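Local coordinates for single-stranded DNA-binding protein DdrB (Deinococcus radiodurans, PDB 4HQB) that binds single-stranded DNA and probably acts in the bacterial response to DNA damage, at residues Y50-E55 with S131-R136; R87-E92 with K106-A111. All coordinates share one frame; numbering follows the deposited sequence.

Contact 1 (Y50-E55 with S131-R136); sequences YQFPIE and SLAIFR. With nucleotides of chain G.
Y50 and F52 hydrogen-bond through their backbones to the strand around I134, which runs parallel to theirs. Four bonds alternate between the partners: Y50 N to L132 O (2.9 Å), I134 N to Y50 O (2.7 Å), F52 N to I134 O, and R136 N to F52 O. In the first, the donor stands well above the carbonyl plane of L132, where the chain kinks in a classic beta bulge opposite Y107.

Apolar packing occupies the face bearing F52 and F135. The two side chains lie side by side and point the same way, their ring planes inclined obliquely at 35°; F135 CE2 comes 3.6 Å from F52 CB. Each phenyl is steered by CG lying anti to its own carbonyl carbon (chi1 -59° for F52, -65° for F135). P53 O approaches the F135 ring in its plane, 3.4 Å from F135 CD2, and I54 CD1 touches F135 CB. F60 meets both phenyls, and L14 of a second subunit packs on Y50 and F52, so large flat residues suit this buried face. With an alanine in place of F135, the flank of F52 and the F60 ring would probably face a gap, and F52 would be freer to turn.

The face bearing Q51 and I134 is more mixed. The Q51 amide lies alongside I134, Q51 OE1 3.7 Å from I134 CB, while Q51 NE2 bonds G49 O. One water donates to Q51 OE1 (2.6 Å) and accepts from R136 NH1. R136, bent at chi3, hydrogen-bonds through NH2 to OP2 of nucleotide DT3 of chain G (2.9 Å).

The chemistry thus divides: backbone bonds set the strand pair and an aromatic layer packs one face of it, while the arginine beyond offers positive charge to the DNA backbone, with a water that links its guanidinium to the Q51 amide.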
loop_
_atom_site.group_PDB
_atom_site.type_symbol
_atom_site.label_atom_id
_atom_site.label_comp_id
_atom_site.label_asym_id
_atom_site.label_seq_id
_atom_site.Cartn_x
_atom_site.Cartn_y
_atom_site.Cartn_z
ATOM N N TYR A 50 10.830 10.621 -11.185
ATOM C CA TYR A 50 10.724 9.962 -12.482
ATOM C C TYR A 50 11.954 10.331 -13.320
ATOM O O TYR A 50 12.449 11.484 -13.260
ATOM C CB TYR A 50 9.453 10.391 -13.211
ATOM C CG TYR A 50 8.163 10.123 -12.465
ATOM C CD1 TYR A 50 7.501 8.905 -12.596
ATOM C CD2 TYR A 50 7.599 11.095 -11.635
ATOM C CE1 TYR A 50 6.315 8.658 -11.917
ATOM C CE2 TYR A 50 6.424 10.860 -10.950
ATOM C CZ TYR A 50 5.784 9.637 -11.096
ATOM O OH TYR A 50 4.617 9.390 -10.424
ATOM N N GLN A 51 12.447 9.370 -14.101
ATOM C CA GLN A 51 13.660 9.600 -14.905
ATOM C C GLN A 51 13.339 9.593 -16.379
ATOM O O GLN A 51 12.848 8.606 -16.899
ATOM C CB GLN A 51 14.690 8.523 -14.623
ATOM C CG GLN A 51 14.886 8.236 -13.161
ATOM C CD GLN A 51 15.812 9.231 -12.539
ATOM O OE1 GLN A 51 16.775 9.668 -13.180
ATOM N NE2 GLN A 51 15.526 9.628 -11.295
ATOM N N PHE A 52 13.617 10.693 -17.063
ATOM C CA PHE A 52 13.252 10.804 -18.473
ATOM C C PHE A 52 14.458 11.282 -19.270
ATOM O O PHE A 52 15.422 11.796 -18.687
ATOM C CB PHE A 52 12.096 11.803 -18.658
ATOM C CG PHE A 52 10.847 11.442 -17.911
ATOM C CD1 PHE A 52 10.102 10.334 -18.267
ATOM C CD2 PHE A 52 10.413 12.227 -16.851
ATOM C CE1 PHE A 52 8.948 10.003 -17.576
ATOM C CE2 PHE A 52 9.262 11.913 -16.160
ATOM C CZ PHE A 52 8.529 10.793 -16.512
ATOM N N PRO A 53 14.407 11.110 -20.602
ATOM C CA PRO A 53 15.453 11.606 -21.500
ATOM C C PRO A 53 15.557 13.122 -21.405
ATOM O O PRO A 53 14.522 13.779 -21.226
ATOM C CB PRO A 53 14.938 11.199 -22.878
ATOM C CG PRO A 53 14.163 9.933 -22.612
ATOM C CD PRO A 53 13.450 10.234 -21.303
ATOM N N ILE A 54 16.766 13.670 -21.502
ATOM C CA ILE A 54 16.909 15.116 -21.431
ATOM C C ILE A 54 16.100 15.764 -22.561
ATOM O O ILE A 54 15.406 16.747 -22.322
ATOM C CB ILE A 54 18.404 15.614 -21.431
ATOM C CG1 ILE A 54 18.470 17.136 -21.303
ATOM C CG2 ILE A 54 19.175 15.147 -22.690
ATOM C CD1 ILE A 54 17.839 17.703 -20.016
ATOM N N GLU A 55 16.139 15.184 -23.765
ATOM C CA GLU A 55 15.455 15.779 -24.925
ATOM C C GLU A 55 13.927 15.787 -24.795
ATOM O O GLU A 55 13.263 16.357 -25.642
ATOM C CB GLU A 55 15.818 15.066 -26.241
ATOM C CG GLU A 55 17.314 14.937 -26.595
ATOM C CD GLU A 55 17.581 13.996 -27.813
ATOM O OE1 GLU A 55 17.298 12.754 -27.770
ATOM O OE2 GLU A 55 18.085 14.522 -28.835
ATOM N N SER A 131 12.555 14.987 -4.960
ATOM C CA SER A 131 12.667 15.207 -6.396
ATOM C C SER A 131 11.425 14.666 -7.105
ATOM O O SER A 131 10.930 13.600 -6.746
ATOM C CB SER A 131 13.957 14.550 -6.913
ATOM O OG SER A 131 13.722 13.874 -8.127
ATOM N N LEU A 132 10.903 15.418 -8.070
ATOM C CA LEU A 132 9.766 14.961 -8.874
ATOM C C LEU A 132 10.197 14.276 -10.171
ATOM O O LEU A 132 9.641 13.239 -10.554
ATOM C CB LEU A 132 8.836 16.120 -9.208
ATOM C CG LEU A 132 7.671 15.858 -10.171
ATOM C CD1 LEU A 132 6.629 14.882 -9.580
ATOM C CD2 LEU A 132 7.021 17.210 -10.546
ATOM N N ALA A 133 11.168 14.877 -10.853
ATOM C CA ALA A 133 11.642 14.355 -12.128
ATOM C C ALA A 133 13.072 14.776 -12.428
ATOM O O ALA A 133 13.513 15.891 -12.089
ATOM C CB ALA A 133 10.725 14.793 -13.268
ATOM N N ILE A 134 13.792 13.873 -13.077
ATOM C CA ILE A 134 15.160 14.148 -13.468
ATOM C C ILE A 134 15.291 13.848 -14.936
ATOM O O ILE A 134 15.075 12.724 -15.355
ATOM C CB ILE A 134 16.177 13.325 -12.654
ATOM C CG1 ILE A 134 15.995 13.634 -11.167
ATOM C CG2 ILE A 134 17.628 13.629 -13.127
ATOM C CD1 ILE A 134 17.039 13.046 -10.271
ATOM N N PHE A 135 15.631 14.874 -15.709
ATOM C CA PHE A 135 15.830 14.736 -17.136
ATOM C C PHE A 135 17.346 14.655 -17.422
ATOM O O PHE A 135 18.077 15.617 -17.197
ATOM C CB PHE A 135 15.141 15.894 -17.881
ATOM C CG PHE A 135 13.616 15.895 -17.743
ATOM C CD1 PHE A 135 12.999 16.485 -16.644
ATOM C CD2 PHE A 135 12.810 15.315 -18.716
ATOM C CE1 PHE A 135 11.612 16.490 -16.515
ATOM C CE2 PHE A 135 11.426 15.307 -18.596
ATOM C CZ PHE A 135 10.824 15.888 -17.491
ATOM N N ARG A 136 17.799 13.486 -17.885
ATOM C CA ARG A 136 19.216 13.230 -18.180
ATOM C C ARG A 136 19.429 12.189 -19.292
ATOM O O ARG A 136 18.797 11.127 -19.291
ATOM C CB ARG A 136 19.953 12.755 -16.923
ATOM C CG ARG A 136 21.463 12.852 -17.025
ATOM C CD ARG A 136 22.143 12.322 -15.758
ATOM N NE ARG A 136 21.783 10.922 -15.576
ATOM C CZ ARG A 136 21.204 10.413 -14.492
ATOM N NH1 ARG A 136 20.948 11.182 -13.438
ATOM N NH2 ARG A 136 20.894 9.121 -14.464
ATOM P P DT G 3 20.591 6.102 -16.678
ATOM O OP1 DT G 3 19.221 5.613 -16.920
ATOM O OP2 DT G 3 20.948 7.513 -16.894
ATOM O "O5'" DT G 3 20.982 5.760 -15.164
ATOM C "C5'" DT G 3 20.550 4.550 -14.620
ATOM C "C4'" DT G 3 21.553 4.087 -13.579
ATOM O "O4'" DT G 3 22.838 3.771 -14.190
ATOM C "C3'" DT G 3 21.822 5.117 -12.485
ATOM O "O3'" DT G 3 21.871 4.362 -11.293
ATOM C "C2'" DT G 3 23.192 5.700 -12.868
ATOM C "C1'" DT G 3 23.855 4.460 -13.485
ATOM N N1 DT G 3 24.963 4.737 -14.430
ATOM C C2 DT G 3 26.235 4.270 -14.111
ATOM O O2 DT G 3 26.527 3.661 -13.098
ATOM N N3 DT G 3 27.194 4.557 -15.032
ATOM C C4 DT G 3 27.031 5.245 -16.206
ATOM O O4 DT G 3 27.970 5.453 -16.946
ATOM C C5 DT G 3 25.700 5.705 -16.501
ATOM C C7 DT G 3 25.485 6.468 -17.784
ATOM C C6 DT G 3 24.719 5.440 -15.603
HETATM O O HOH W 1 18.959 9.988 -11.790
#

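Contact 2 (R87-E92 with K106-A111); sequences RRRELE and KYSRGA. With nucleotides of chain F.
R88 lays its aliphatic chain obliquely across the ring of Y107, its partner in a non-hydrogen-bonded antiparallel pair. From its root the chain can be followed outward: R88 CB sits 3.7 Å from Y107 CE2, and CG makes an off-centre CH-pi contact, 4.3 Å from the Y107 ring centroid. CD then reaches Y107 OH at 3.5 Å. Since CG is anti to the backbone N (chi1 -175°) and the chain stays extended to NE, the methylenes follow the tyrosine from ring to hydroxyl. At the tip, Y107 OH lies in the plane of the guanidinium, at its edge, the two flat groups being 79° apart. E57 OE2 gathers both ends, by a salt bridge from R88 NE and a hydrogen bond with Y107 OH. Arginine suits this place, giving greasy length for the ring and charge for the carboxylate.

Backbone pairing fixes the register. R87 and S108 exchange two bonds, with R87 N to S108 O nearly straight at the hydrogen (176°), and R89 and K106 exchange another two, including R89 N to K106 O at 2.7 Å.

On the face opposite the tyrosine, R89 runs out beside S108. Its CD lies 3.5 Å from S108 OG, and its NH2 makes a weak bond to S108 O at 3.3 Å, while R87 CB lies over one face of the R89 guanidinium, toward its rim. R87 bends at chi3 and brings NH2 to 3.4 Å from N3 of DT4 of chain F, so its charge sits beside a thymine base of bound DNA. K106 has its own cation-pi partner in Y129.

These segments belong to the hairpin 84-96/99-110 inside the mixed sheet: strand 76-81 flanks the first, where R87 rests on L78, and strand 129-135 flanks the second, while W62 meets the Y107 ring edge-to-face.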
loop_
_atom_site.group_PDB
_atom_site.type_symbol
_atom_site.label_atom_id
_atom_site.label_comp_id
_atom_site.label_asym_id
_atom_site.label_seq_id
_atom_site.Cartn_x
_atom_site.Cartn_y
_atom_site.Cartn_z
ATOM N N ARG A 87 10.514 23.099 -8.421
ATOM C CA ARG A 87 11.303 24.085 -9.163
ATOM C C ARG A 87 12.318 23.435 -10.115
ATOM O O ARG A 87 12.918 22.417 -9.786
ATOM C CB ARG A 87 12.033 25.008 -8.175
ATOM C CG ARG A 87 11.973 26.485 -8.517
ATOM C CD ARG A 87 12.422 27.366 -7.345
ATOM N NE ARG A 87 11.384 27.468 -6.329
ATOM C CZ ARG A 87 10.583 28.521 -6.174
ATOM N NH1 ARG A 87 10.703 29.574 -6.974
ATOM N NH2 ARG A 87 9.655 28.522 -5.222
ATOM N N ARG A 88 12.507 24.037 -11.282
ATOM C CA ARG A 88 13.481 23.569 -12.274
ATOM C C ARG A 88 14.934 23.969 -11.973
ATOM O O ARG A 88 15.308 25.139 -12.069
ATOM C CB ARG A 88 13.120 24.131 -13.638
ATOM C CG ARG A 88 13.985 23.636 -14.774
ATOM C CD ARG A 88 13.485 24.226 -16.057
ATOM N NE ARG A 88 14.083 23.659 -17.260
ATOM C CZ ARG A 88 15.222 24.087 -17.803
ATOM N NH1 ARG A 88 15.917 25.045 -17.212
ATOM N NH2 ARG A 88 15.667 23.545 -18.929
ATOM N N ARG A 89 15.753 22.973 -11.666
ATOM C CA ARG A 89 17.135 23.168 -11.251
ATOM C C ARG A 89 18.107 22.446 -12.168
ATOM O O ARG A 89 17.760 21.420 -12.777
ATOM C CB ARG A 89 17.330 22.694 -9.809
ATOM C CG ARG A 89 16.203 23.140 -8.902
ATOM C CD ARG A 89 16.473 22.888 -7.450
ATOM N NE ARG A 89 15.258 23.021 -6.646
ATOM C CZ ARG A 89 14.879 24.141 -6.032
ATOM N NH1 ARG A 89 15.615 25.240 -6.127
ATOM N NH2 ARG A 89 13.758 24.168 -5.323
ATOM N N GLU A 90 19.311 23.007 -12.271
ATOM C CA GLU A 90 20.367 22.461 -13.104
ATOM C C GLU A 90 21.264 21.570 -12.272
ATOM O O GLU A 90 21.640 21.917 -11.150
ATOM C CB GLU A 90 21.205 23.592 -13.717
ATOM C CG GLU A 90 20.481 24.386 -14.802
ATOM C CD GLU A 90 21.238 25.635 -15.193
ATOM O OE1 GLU A 90 22.440 25.746 -14.853
ATOM O OE2 GLU A 90 20.624 26.509 -15.836
ATOM N N LEU A 91 21.582 20.405 -12.806
ATOM C CA LEU A 91 22.548 19.536 -12.162
ATOM C C LEU A 91 23.780 19.495 -13.057
ATOM O O LEU A 91 23.667 19.227 -14.257
ATOM C CB LEU A 91 21.998 18.112 -11.990
ATOM C CG LEU A 91 21.258 17.658 -10.723
ATOM C CD1 LEU A 91 20.910 16.151 -10.781
ATOM C CD2 LEU A 91 22.066 17.956 -9.475
ATOM N N GLU A 92 24.953 19.744 -12.488
ATOM C CA GLU A 92 26.173 19.659 -13.283
ATOM C C GLU A 92 26.487 18.205 -13.643
ATOM O O GLU A 92 26.055 17.278 -12.957
ATOM C CB GLU A 92 27.368 20.316 -12.561
ATOM N N LYS A 106 16.693 18.898 -13.076
ATOM C CA LYS A 106 16.035 18.330 -11.931
ATOM C C LYS A 106 14.878 19.210 -11.486
ATOM O O LYS A 106 15.035 20.413 -11.279
ATOM C CB LYS A 106 17.020 18.134 -10.779
ATOM C CG LYS A 106 16.358 17.642 -9.499
ATOM C CD LYS A 106 17.374 17.216 -8.432
ATOM C CE LYS A 106 17.974 18.419 -7.738
ATOM N NZ LYS A 106 18.491 18.071 -6.379
ATOM N N TYR A 107 13.702 18.611 -11.359
ATOM C CA TYR A 107 12.588 19.302 -10.747
ATOM C C TYR A 107 12.441 18.808 -9.299
ATOM O O TYR A 107 12.208 17.601 -9.061
ATOM C CB TYR A 107 11.317 19.045 -11.542
ATOM C CG TYR A 107 11.233 19.802 -12.844
ATOM C CD1 TYR A 107 11.853 19.317 -13.985
ATOM C CD2 TYR A 107 10.518 20.996 -12.937
ATOM C CE1 TYR A 107 11.771 19.990 -15.182
ATOM C CE2 TYR A 107 10.436 21.695 -14.149
ATOM C CZ TYR A 107 11.062 21.184 -15.258
ATOM O OH TYR A 107 11.002 21.840 -16.461
ATOM N N SER A 108 12.583 19.723 -8.337
ATOM C CA SER A 108 12.586 19.319 -6.923
ATOM C C SER A 108 12.160 20.408 -5.953
ATOM O O SER A 108 11.944 21.560 -6.349
ATOM C CB SER A 108 13.969 18.814 -6.514
ATOM O OG SER A 108 14.914 19.827 -6.691
ATOM N N ARG A 109 12.044 20.030 -4.680
ATOM C CA ARG A 109 11.580 20.931 -3.623
ATOM C C ARG A 109 12.187 20.482 -2.306
ATOM O O ARG A 109 12.658 19.337 -2.205
ATOM C CB ARG A 109 10.044 20.863 -3.493
ATOM C CG ARG A 109 9.549 19.529 -2.976
ATOM C CD ARG A 109 8.035 19.537 -2.786
ATOM N NE ARG A 109 7.510 18.201 -2.497
ATOM C CZ ARG A 109 7.454 17.675 -1.277
ATOM N NH1 ARG A 109 7.935 18.363 -0.239
ATOM N NH2 ARG A 109 6.937 16.461 -1.093
ATOM N N GLY A 110 12.160 21.372 -1.311
ATOM C CA GLY A 110 12.636 21.083 0.030
ATOM C C GLY A 110 11.793 19.979 0.650
ATOM O O GLY A 110 10.620 19.846 0.334
ATOM N N ALA A 111 12.398 19.148 1.493
ATOM C CA ALA A 111 11.643 18.119 2.189
ATOM C C ALA A 111 10.964 18.829 3.339
ATOM O O ALA A 111 11.573 19.684 3.985
ATOM C CB ALA A 111 12.589 17.003 2.705
ATOM P P DT F 4 0.013 27.234 -3.333
ATOM O OP1 DT F 4 -1.267 26.536 -2.988
ATOM O OP2 DT F 4 0.254 28.681 -3.085
ATOM O "O5'" DT F 4 1.178 26.461 -2.560
ATOM C "C5'" DT F 4 1.047 25.090 -2.233
ATOM C "C4'" DT F 4 2.356 24.687 -1.612
ATOM O "O4'" DT F 4 3.366 25.093 -2.546
ATOM C "C3'" DT F 4 2.673 25.404 -0.300
ATOM O "O3'" DT F 4 3.331 24.501 0.534
ATOM C "C2'" DT F 4 3.653 26.505 -0.693
ATOM C "C1'" DT F 4 4.348 25.846 -1.876
ATOM N N1 DT F 4 4.866 26.836 -2.820
ATOM C C2 DT F 4 6.226 26.899 -2.987
ATOM O O2 DT F 4 6.991 26.165 -2.389
ATOM N N3 DT F 4 6.647 27.856 -3.871
ATOM C C4 DT F 4 5.846 28.722 -4.591
ATOM O O4 DT F 4 6.289 29.554 -5.367
ATOM C C5 DT F 4 4.440 28.601 -4.370
ATOM C C7 DT F 4 3.531 29.518 -5.124
ATOM C C6 DT F 4 4.003 27.672 -3.501
#

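Overall arrangement
From the N terminus the chain first makes the two-stranded sheet 6-11/17-22 and the helix 28-36, then enters strand 50-52, which within this chain is one border of the six-stranded mixed sheet. It crosses to strand 68-72 at the far border and works back through 76-81 and the hairpin 84-96/99-110, where contact 2 closes a short loop. Strand 129-135 then slots between 99-110 and 50-52, and contact 1 closes the long loop, with contact 2 nested inside it. L132 N to Y107 O and A133 O to Y107 N are probable hydrogen bonds, so the two contacts join four neighbouring strands, 129-135 turning a corner at L132, with DNA approaching at both contacts.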